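Local coordinates for protein endoribonuclease (PDB 5DA1) that probably cleaves RNA as the uridylate-specific endoribonuclease of an arterivirus, antagonises beta interferon, and depends on dimerization for both, at residues Y189-W199 and L210-A218. Numbering follows the deposited sequence.
Sequences YLHPETQSRCW and LMVWKDKTA
Lys214 reaches into the turn 192-195 and spends its ammonium group on main-chain carbonyls: NZ donates to Pro192 O at 2.5 Å and to Glu193 O at 2.7 Å, with a weak, longer third bond to Thr194 O. The chain leaves with CG anti to the backbone N (chi1 177°) and then bends at each of its next three torsions, which curls it round Pro192 and brings NZ within reach of all three. The donor is tilted from the plane of the Pro192 carbonyl and stands above that of Glu193, on no lone pair. On the way Lys214 CB passes Pro192 CD at 3.6 Å, the side chains running in opposite directions. A charged lysine would probably polarise these peptides.

Beyond the turn the segments become an antiparallel hairpin, strands 197-203 and 206-213, within the EndoU domain. Arg197 and Val212 form one hydrogen-bonded pair, Trp199 and Leu210 the next. On the face carrying these residues, Val212 CG2 meets the edge of the Trp199 indole, 3.7 Å from CD1, while the Tyr189 ring turns its edge, through CD1, to one indole face and Arg197 CG lies over the opposite one, both toward the rim. Leu210 CD2 touches Tyr189 CB. Cys198 SG and Met211 SD meet on the other face. Beside the turn, Ser196 CB sits over the Trp213 six-membered ring in a CH-pi contact. A classic beta bulge, Lys216 and Thr217 opposite Trp213, leads into strand 217-221, where Ala218 CB packs against Leu190 CD2; the Ala218 side chain is about 6 Å from that of His144, a predicted active-site residue.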
ATOM      1  N   TYR A 189       3.255 -15.466 -23.166  1.00 71.12           N
ATOM      2  CA  TYR A 189       1.877 -15.686 -22.717  1.00 71.36           C
ATOM      3  C   TYR A 189       0.852 -14.663 -23.213  1.00 72.11           C
ATOM      4  O   TYR A 189      -0.349 -14.785 -22.950  1.00 71.85           O
ATOM      5  CB  TYR A 189       1.840 -15.657 -21.206  1.00 71.01           C
ATOM      6  CG  TYR A 189       2.755 -16.618 -20.510  1.00 70.70           C
ATOM      7  CD1 TYR A 189       2.361 -17.950 -20.287  1.00 69.38           C
ATOM      8  CD2 TYR A 189       3.999 -16.203 -20.022  1.00 69.60           C
ATOM      9  CE1 TYR A 189       3.181 -18.852 -19.605  1.00 67.35           C
ATOM     10  CE2 TYR A 189       4.836 -17.108 -19.336  1.00 69.09           C
ATOM     11  CZ  TYR A 189       4.415 -18.430 -19.130  1.00 67.67           C
ATOM     12  OH  TYR A 189       5.225 -19.331 -18.464  1.00 65.99           O
ATOM     13  N   LEU A 190       1.314 -13.644 -23.912  1.00 73.27           N
ATOM     14  CA  LEU A 190       0.460 -12.497 -24.153  1.00 74.98           C
ATOM     15  C   LEU A 190      -0.283 -12.574 -25.477  1.00 76.65           C
ATOM     16  O   LEU A 190      -1.097 -11.701 -25.797  1.00 76.89           O
ATOM     17  CB  LEU A 190       1.269 -11.197 -24.016  1.00 74.61           C
ATOM     18  CG  LEU A 190       1.910 -10.954 -22.626  1.00 73.67           C
ATOM     19  CD1 LEU A 190       2.469  -9.572 -22.512  1.00 70.50           C
ATOM     20  CD2 LEU A 190       0.952 -11.226 -21.457  1.00 71.85           C
ATOM     21  N   HIS A 191      -0.031 -13.642 -26.230  1.00 78.55           N
ATOM     22  CA  HIS A 191      -0.509 -13.734 -27.601  1.00 80.13           C
ATOM     23  C   HIS A 191      -1.029 -15.122 -27.891  1.00 80.83           C
ATOM     24  O   HIS A 191      -0.332 -15.938 -28.508  1.00 80.95           O
ATOM     25  CB  HIS A 191       0.617 -13.352 -28.553  1.00 80.44           C
ATOM     26  CG  HIS A 191       1.366 -12.140 -28.113  1.00 82.52           C
ATOM     27  ND1 HIS A 191       0.783 -10.891 -28.058  1.00 84.63           N
ATOM     28  CD2 HIS A 191       2.632 -11.988 -27.653  1.00 85.37           C
ATOM     29  CE1 HIS A 191       1.665 -10.013 -27.604  1.00 86.45           C
ATOM     30  NE2 HIS A 191       2.795 -10.653 -27.351  1.00 87.97           N
ATOM     31  N   PRO A 192      -2.247 -15.409 -27.405  1.00 81.59           N
ATOM     32  CA  PRO A 192      -2.971 -16.648 -27.724  1.00 82.18           C
ATOM     33  C   PRO A 192      -4.039 -16.419 -28.802  1.00 82.44           C
ATOM     34  O   PRO A 192      -4.326 -15.260 -29.168  1.00 82.48           O
ATOM     35  CB  PRO A 192      -3.642 -17.003 -26.395  1.00 82.08           C
ATOM     36  CG  PRO A 192      -3.920 -15.648 -25.756  1.00 81.77           C
ATOM     37  CD  PRO A 192      -2.932 -14.641 -26.346  1.00 81.57           C
ATOM     38  N   GLU A 193      -4.617 -17.515 -29.293  1.00 82.45           N
ATOM     39  CA  GLU A 193      -5.670 -17.437 -30.308  1.00 82.33           C
ATOM     40  C   GLU A 193      -7.064 -17.247 -29.668  1.00 81.04           C
ATOM     41  O   GLU A 193      -7.827 -16.381 -30.108  1.00 80.71           O
ATOM     42  CB  GLU A 193      -5.579 -18.629 -31.311  1.00 83.03           C
ATOM     43  CG  GLU A 193      -6.930 -19.223 -31.876  1.00 85.63           C
ATOM     44  CD  GLU A 193      -7.750 -18.298 -32.844  1.00 88.83           C
ATOM     45  OE1 GLU A 193      -7.363 -17.125 -33.118  1.00 89.12           O
ATOM     46  OE2 GLU A 193      -8.811 -18.773 -33.334  1.00 89.55           O
ATOM     47  N   THR A 194      -7.373 -18.023 -28.623  1.00 79.64           N
ATOM     48  CA  THR A 194      -8.700 -17.974 -27.974  1.00 78.51           C
ATOM     49  C   THR A 194      -9.036 -16.608 -27.335  1.00 77.46           C
ATOM     50  O   THR A 194      -8.169 -15.738 -27.228  1.00 77.67           O
ATOM     51  CB  THR A 194      -8.851 -19.101 -26.937  1.00 78.58           C
ATOM     52  OG1 THR A 194      -7.667 -19.161 -26.144  1.00 78.83           O
ATOM     53  CG2 THR A 194      -9.028 -20.436 -27.627  1.00 78.64           C
ATOM     54  N   GLN A 195     -10.284 -16.413 -26.919  1.00 76.03           N
ATOM     55  CA  GLN A 195     -10.688 -15.133 -26.286  1.00 74.87           C
ATOM     56  C   GLN A 195     -10.019 -14.872 -24.891  1.00 73.47           C
ATOM     57  O   GLN A 195      -9.769 -13.717 -24.488  1.00 72.76           O
ATOM     58  CB  GLN A 195     -12.233 -15.015 -26.232  1.00 75.03           C
ATOM     59  CG  GLN A 195     -12.801 -13.581 -26.414  1.00 75.81           C
ATOM     60  CD  GLN A 195     -12.300 -12.824 -27.689  1.00 77.24           C
ATOM     61  OE1 GLN A 195     -11.464 -13.316 -28.466  1.00 77.35           O
ATOM     62  NE2 GLN A 195     -12.822 -11.610 -27.885  1.00 77.64           N
ATOM     63  N   SER A 196      -9.723 -15.963 -24.186  1.00 71.68           N
ATOM     64  CA  SER A 196      -9.093 -15.920 -22.886  1.00 69.81           C
ATOM     65  C   SER A 196      -8.263 -17.183 -22.702  1.00 69.22           C
ATOM     66  O   SER A 196      -8.472 -18.169 -23.400  1.00 69.26           O
ATOM     67  CB  SER A 196     -10.157 -15.811 -21.789  1.00 69.46           C
ATOM     68  OG  SER A 196     -10.600 -17.082 -21.346  1.00 67.50           O
ATOM     69  N   ARG A 197      -7.318 -17.153 -21.769  1.00 68.16           N
ATOM     70  CA  ARG A 197      -6.565 -18.353 -21.406  1.00 67.51           C
ATOM     71  C   ARG A 197      -5.982 -18.226 -19.992  1.00 66.69           C
ATOM     72  O   ARG A 197      -5.653 -17.123 -19.550  1.00 66.37           O
ATOM     73  CB  ARG A 197      -5.473 -18.625 -22.448  1.00 67.55           C
ATOM     74  CG  ARG A 197      -4.228 -19.292 -21.919  1.00 69.33           C
ATOM     75  CD  ARG A 197      -4.363 -20.798 -21.763  1.00 71.28           C
ATOM     76  NE  ARG A 197      -3.757 -21.519 -22.884  1.00 72.94           N
ATOM     77  CZ  ARG A 197      -3.155 -22.707 -22.779  1.00 73.42           C
ATOM     78  NH1 ARG A 197      -3.057 -23.315 -21.599  1.00 73.81           N
ATOM     79  NH2 ARG A 197      -2.641 -23.288 -23.853  1.00 72.59           N
ATOM     80  N   CYS A 198      -5.881 -19.356 -19.293  1.00 65.65           N
ATOM     81  CA  CYS A 198      -5.258 -19.393 -17.981  1.00 64.95           C
ATOM     82  C   CYS A 198      -4.027 -20.207 -17.971  1.00 64.12           C
ATOM     83  O   CYS A 198      -4.070 -21.425 -18.105  1.00 64.63           O
ATOM     84  CB  CYS A 198      -6.172 -19.992 -16.956  1.00 64.85           C
ATOM     85  SG  CYS A 198      -7.419 -18.859 -16.630  1.00 68.12           S
ATOM     86  N   TRP A 199      -2.923 -19.534 -17.739  1.00 62.73           N
ATOM     87  CA  TRP A 199      -1.682 -20.206 -17.642  1.00 61.80           C
ATOM     88  C   TRP A 199      -1.384 -20.641 -16.223  1.00 61.07           C
ATOM     89  O   TRP A 199      -1.845 -20.047 -15.255  1.00 61.55           O
ATOM     90  CB  TRP A 199      -0.625 -19.272 -18.137  1.00 61.88           C
ATOM     91  CG  TRP A 199      -0.861 -18.865 -19.559  1.00 63.15           C
ATOM     92  CD1 TRP A 199      -1.368 -17.672 -20.013  1.00 63.17           C
ATOM     93  CD2 TRP A 199      -0.588 -19.648 -20.712  1.00 62.91           C
ATOM     94  NE1 TRP A 199      -1.406 -17.662 -21.381  1.00 62.66           N
ATOM     95  CE2 TRP A 199      -0.934 -18.865 -21.840  1.00 62.79           C
ATOM     96  CE3 TRP A 199      -0.066 -20.929 -20.905  1.00 63.34           C
ATOM     97  CZ2 TRP A 199      -0.787 -19.325 -23.145  1.00 63.21           C
ATOM     98  CZ3 TRP A 199       0.085 -21.391 -22.199  1.00 65.66           C
ATOM     99  CH2 TRP A 199      -0.276 -20.585 -23.311  1.00 64.71           C
ATOM    100  N   LEU A 210      -2.036 -17.288 -14.174  1.00 52.98           N
ATOM    101  CA  LEU A 210      -2.041 -16.012 -14.886  1.00 53.03           C
ATOM    102  C   LEU A 210      -3.225 -15.919 -15.882  1.00 53.58           C
ATOM    103  O   LEU A 210      -3.255 -16.668 -16.841  1.00 53.46           O
ATOM    104  CB  LEU A 210      -0.703 -15.839 -15.615  1.00 52.51           C
ATOM    105  CG  LEU A 210      -0.561 -14.743 -16.691  1.00 52.56           C
ATOM    106  CD1 LEU A 210      -0.716 -13.325 -16.128  1.00 52.54           C
ATOM    107  CD2 LEU A 210       0.758 -14.842 -17.420  1.00 50.47           C
ATOM    108  N   MET A 211      -4.199 -15.031 -15.661  1.00 54.12           N
ATOM    109  CA  MET A 211      -5.261 -14.843 -16.654  1.00 54.95           C
ATOM    110  C   MET A 211      -4.825 -13.880 -17.741  1.00 56.10           C
ATOM    111  O   MET A 211      -4.260 -12.833 -17.468  1.00 55.67           O
ATOM    112  CB  MET A 211      -6.568 -14.292 -16.085  1.00 54.66           C
ATOM    113  CG  MET A 211      -7.024 -14.770 -14.769  1.00 54.34           C
ATOM    114  SD  MET A 211      -6.479 -16.390 -14.339  1.00 54.70           S
ATOM    115  CE  MET A 211      -6.008 -16.130 -12.636  1.00 54.90           C
ATOM    116  N   VAL A 212      -5.117 -14.235 -18.982  1.00 57.74           N
ATOM    117  CA  VAL A 212      -4.887 -13.327 -20.091  1.00 59.54           C
ATOM    118  C   VAL A 212      -6.172 -13.145 -20.911  1.00 60.78           C
ATOM    119  O   VAL A 212      -6.851 -14.120 -21.240  1.00 61.25           O
ATOM    120  CB  VAL A 212      -3.768 -13.825 -20.998  1.00 59.19           C
ATOM    121  CG1 VAL A 212      -3.424 -12.755 -22.019  1.00 59.86           C
ATOM    122  CG2 VAL A 212      -2.544 -14.191 -20.185  1.00 59.56           C
ATOM    123  N   TRP A 213      -6.514 -11.899 -21.215  1.00 61.93           N
ATOM    124  CA  TRP A 213      -7.597 -11.606 -22.129  1.00 63.37           C
ATOM    125  C   TRP A 213      -7.026 -10.835 -23.321  1.00 64.71           C
ATOM    126  O   TRP A 213      -6.879  -9.610 -23.285  1.00 64.31           O
ATOM    127  CB  TRP A 213      -8.685 -10.801 -21.442  1.00 62.98           C
ATOM    128  CG  TRP A 213      -9.207 -11.403 -20.170  1.00 63.77           C
ATOM    129  CD1 TRP A 213      -8.588 -11.413 -18.953  1.00 63.82           C
ATOM    130  CD2 TRP A 213     -10.482 -12.036 -19.975  1.00 64.39           C
ATOM    131  NE1 TRP A 213      -9.389 -12.026 -18.016  1.00 65.01           N
ATOM    132  CE2 TRP A 213     -10.557 -12.415 -18.618  1.00 65.31           C
ATOM    133  CE3 TRP A 213     -11.562 -12.330 -20.820  1.00 64.15           C
ATOM    134  CZ2 TRP A 213     -11.665 -13.076 -18.087  1.00 66.40           C
ATOM    135  CZ3 TRP A 213     -12.656 -12.977 -20.298  1.00 64.19           C
ATOM    136  CH2 TRP A 213     -12.703 -13.348 -18.945  1.00 65.78           C
ATOM    137  N   LYS A 214      -6.687 -11.582 -24.368  1.00 66.71           N
ATOM    138  CA  LYS A 214      -6.060 -11.040 -25.581  1.00 68.88           C
ATOM    139  C   LYS A 214      -7.065 -10.142 -26.308  1.00 69.55           C
ATOM    140  O   LYS A 214      -8.238 -10.522 -26.438  1.00 70.24           O
ATOM    141  CB  LYS A 214      -5.615 -12.219 -26.468  1.00 69.10           C
ATOM    142  CG  LYS A 214      -4.990 -11.896 -27.850  1.00 71.89           C
ATOM    143  CD  LYS A 214      -6.049 -11.715 -28.987  1.00 74.86           C
ATOM    144  CE  LYS A 214      -7.064 -12.880 -29.116  1.00 75.25           C
ATOM    145  NZ  LYS A 214      -6.461 -14.072 -29.769  1.00 74.66           N
ATOM    146  N   ASP A 215      -6.657  -8.940 -26.723  1.00 69.79           N
ATOM    147  CA  ASP A 215      -5.435  -8.296 -26.282  1.00 70.06           C
ATOM    148  C   ASP A 215      -5.986  -7.157 -25.436  1.00 69.92           C
ATOM    149  O   ASP A 215      -5.984  -5.990 -25.855  1.00 70.13           O
ATOM    150  CB  ASP A 215      -4.629  -7.711 -27.462  1.00 70.58           C
ATOM    151  CG  ASP A 215      -4.910  -8.409 -28.811  1.00 72.20           C
ATOM    152  OD1 ASP A 215      -6.061  -8.340 -29.303  1.00 74.45           O
ATOM    153  OD2 ASP A 215      -3.980  -9.011 -29.398  1.00 72.22           O
ATOM    154  N   LYS A 216      -6.514  -7.493 -24.264  1.00 69.10           N
ATOM    155  CA  LYS A 216      -7.129  -6.483 -23.413  1.00 68.43           C
ATOM    156  C   LYS A 216      -6.382  -6.336 -22.049  1.00 67.50           C
ATOM    157  O   LYS A 216      -5.862  -5.243 -21.722  1.00 67.69           O
ATOM    158  CB  LYS A 216      -8.648  -6.727 -23.270  1.00 68.96           C
ATOM    159  CG  LYS A 216      -9.349  -7.309 -24.548  1.00 71.40           C
ATOM    160  CD  LYS A 216     -10.900  -7.248 -24.472  1.00 74.34           C
ATOM    161  CE  LYS A 216     -11.461  -6.000 -25.206  1.00 75.64           C
ATOM    162  NZ  LYS A 216     -12.652  -5.375 -24.519  1.00 75.80           N
ATOM    163  N   THR A 217      -6.286  -7.420 -21.270  1.00 65.40           N
ATOM    164  CA  THR A 217      -5.628  -7.336 -19.964  1.00 63.15           C
ATOM    165  C   THR A 217      -4.942  -8.649 -19.566  1.00 61.20           C
ATOM    166  O   THR A 217      -4.995  -9.628 -20.300  1.00 60.62           O
ATOM    167  CB  THR A 217      -6.609  -6.815 -18.866  1.00 63.69           C
ATOM    168  OG1 THR A 217      -5.868  -6.400 -17.708  1.00 64.86           O
ATOM    169  CG2 THR A 217      -7.657  -7.890 -18.475  1.00 63.45           C
ATOM    170  N   ALA A 218      -4.280  -8.654 -18.412  1.00 58.75           N
ATOM    171  CA  ALA A 218      -3.461  -9.783 -18.001  1.00 56.53           C
ATOM    172  C   ALA A 218      -3.027  -9.576 -16.582  1.00 54.83           C
ATOM    173  O   ALA A 218      -2.451  -8.555 -16.242  1.00 54.98           O
ATOM    174  CB  ALA A 218      -2.230  -9.941 -18.902  1.00 56.47           C
TER